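Putative HMP/thiamine permease protein YkoE (Bacillus subtilis, PDB 5EDL) probably moves thiamine and/or hydroxymethylpyrimidine across the cell membrane, as the substrate-binding S component of an energy-coupling factor transporter. Local coordinates at residues 42-47 against 91-96. Residues are numbered along the deposited sequence; the frame is centred on the assembly and turned at random.
With VIB (3-(4-amino-2-methyl-pyrimidin-5-ylmethyl)-5-(2-hydroxy-ethyl)-4-methyl-thiazol-3-ium), chain B.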
# COMPACT_ATOMS: atom_id res chain seq x y z
N PRO A 42 -8.09 12.68 0.30
CA PRO A 42 -7.36 12.62 -0.97
C PRO A 42 -5.97 11.97 -0.89
O PRO A 42 -5.51 11.39 -1.88
CB PRO A 42 -7.24 14.10 -1.37
CG PRO A 42 -8.48 14.70 -0.80
CD PRO A 42 -8.61 14.03 0.56
N ILE A 43 -5.30 12.08 0.26
CA ILE A 43 -3.95 11.52 0.39
C ILE A 43 -3.97 10.14 1.05
O ILE A 43 -2.91 9.55 1.25
CB ILE A 43 -3.00 12.44 1.21
CG1 ILE A 43 -3.43 12.49 2.68
CG2 ILE A 43 -2.88 13.82 0.56
CD1 ILE A 43 -2.53 13.30 3.59
N TYR A 44 -5.15 9.63 1.37
CA TYR A 44 -5.25 8.44 2.23
C TYR A 44 -4.51 7.23 1.66
O TYR A 44 -3.86 6.49 2.39
CB TYR A 44 -6.71 8.07 2.50
CG TYR A 44 -6.90 7.51 3.90
CD1 TYR A 44 -6.44 6.25 4.23
CD2 TYR A 44 -7.50 8.29 4.90
CE1 TYR A 44 -6.58 5.75 5.53
CE2 TYR A 44 -7.65 7.79 6.20
CZ TYR A 44 -7.19 6.53 6.50
OH TYR A 44 -7.32 6.04 7.78
N GLY A 45 -4.59 7.04 0.34
CA GLY A 45 -4.00 5.87 -0.29
C GLY A 45 -2.50 5.73 -0.10
O GLY A 45 -1.95 4.63 -0.26
N ILE A 46 -1.82 6.82 0.24
CA ILE A 46 -0.38 6.75 0.50
C ILE A 46 -0.10 5.78 1.64
O ILE A 46 0.93 5.10 1.64
CB ILE A 46 0.24 8.13 0.84
CG1 ILE A 46 1.75 8.12 0.57
CG2 ILE A 46 0.00 8.48 2.29
CD1 ILE A 46 2.11 7.95 -0.91
N TRP A 47 -1.01 5.72 2.62
CA TRP A 47 -0.78 4.83 3.77
C TRP A 47 -0.96 3.35 3.44
O TRP A 47 -0.74 2.50 4.31
CB TRP A 47 -1.71 5.21 4.95
CG TRP A 47 -1.32 6.52 5.58
CD1 TRP A 47 -0.13 6.84 6.16
CD2 TRP A 47 -2.15 7.68 5.70
NE1 TRP A 47 -0.15 8.14 6.63
CE2 TRP A 47 -1.39 8.68 6.35
CE3 TRP A 47 -3.47 7.98 5.32
CZ2 TRP A 47 -1.90 9.95 6.63
CZ3 TRP A 47 -3.97 9.24 5.59
CH2 TRP A 47 -3.18 10.21 6.23
N ILE A 91 -2.76 -3.30 10.45
CA ILE A 91 -3.19 -4.69 10.29
C ILE A 91 -4.46 -4.73 9.42
O ILE A 91 -4.53 -5.49 8.46
CB ILE A 91 -3.46 -5.36 11.66
CG1 ILE A 91 -2.14 -5.54 12.44
CG2 ILE A 91 -4.19 -6.70 11.47
CD1 ILE A 91 -2.35 -5.87 13.92
N VAL A 92 -5.44 -3.89 9.74
CA VAL A 92 -6.70 -3.86 8.98
C VAL A 92 -6.46 -3.54 7.50
O VAL A 92 -6.97 -4.21 6.62
CB VAL A 92 -7.70 -2.84 9.60
CG1 VAL A 92 -8.88 -2.60 8.67
CG2 VAL A 92 -8.19 -3.34 10.96
N GLN A 93 -5.66 -2.51 7.23
CA GLN A 93 -5.34 -2.14 5.86
C GLN A 93 -4.59 -3.26 5.13
O GLN A 93 -4.90 -3.52 3.98
CB GLN A 93 -4.53 -0.83 5.85
CG GLN A 93 -5.43 0.36 6.25
CD GLN A 93 -4.69 1.61 6.72
OE1 GLN A 93 -5.33 2.60 7.07
NE2 GLN A 93 -3.37 1.56 6.75
N GLY A 94 -3.67 -3.93 5.81
CA GLY A 94 -2.93 -5.04 5.22
C GLY A 94 -3.83 -6.21 4.84
O GLY A 94 -3.63 -6.85 3.80
N LEU A 95 -4.82 -6.50 5.69
CA LEU A 95 -5.79 -7.56 5.43
C LEU A 95 -6.68 -7.22 4.25
O LEU A 95 -7.02 -8.10 3.44
CB LEU A 95 -6.67 -7.80 6.67
CG LEU A 95 -5.97 -8.40 7.90
CD1 LEU A 95 -6.88 -8.32 9.13
CD2 LEU A 95 -5.53 -9.85 7.65
N GLY A 96 -7.08 -5.95 4.18
CA GLY A 96 -7.88 -5.46 3.05
C GLY A 96 -7.18 -5.61 1.71
O GLY A 96 -7.79 -6.02 0.71
CM2 VIB B . -0.05 2.88 8.63
N4A VIB B . -4.34 5.09 7.81
CM4 VIB B . -5.67 9.64 8.74
O1 VIB B . -8.97 7.70 9.21
C7 VIB B . -8.99 7.87 10.62
C6 VIB B . -7.91 8.86 10.98
C2 VIB B . -4.64 6.64 11.00
S1 VIB B . -6.05 6.96 11.60
C5 VIB B . -6.58 8.17 10.79
C4 VIB B . -5.61 8.52 9.78
N3 VIB B . -4.38 7.55 9.92
C7A VIB B . -3.21 7.68 9.06
C4A VIB B . -2.99 5.14 8.32
N3A VIB B . -2.19 4.07 8.25
C2A VIB B . -0.93 4.15 8.74
N1A VIB B . -0.46 5.32 9.28
C6A VIB B . -1.26 6.41 9.36
C5A VIB B . -2.53 6.31 8.86
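Gln93, on helix 85-103, meets Tyr44 and Trp47 of the loop before helix 49-58 around a bound thiamine. From CB, which points toward the loop, the glutamine runs straight beyond CG (chi2 160°) to the pyrimidine, where CD comes to 3.7 Å from N4A. OE1 accepts a hydrogen bond from the amino N4A at 2.8 Å, nearly straight (167°), while NE2 donates one to the ring nitrogen N3A at 3.2 Å. NE2 also bonds Glu68, which probably fixes the amide's orientation. The same OE1 lies at the edge of the Tyr44 ring, 3.7 Å from CE1, amide and ring planes nearly perpendicular. Tyr44 OH donates to the thiamine hydroxyl O1 at 2.7 Å and takes a weak bond from N4A. Trp47 lays one indole face against the ligand, with the bridging C7A 3.3 Å above the ring plane over its centre and pyrimidine C6A 3.4 Å from NE1, which bonds the Tyr21 carbonyl. A leucine here has no flat face for C7A and would probably let the ligand shift and deprive the Tyr21 carbonyl of the indole N-H. The paired donor and acceptor of Gln93 match the aminopyrimidine edge, consistent with recognition of hydroxymethylpyrimidine compounds.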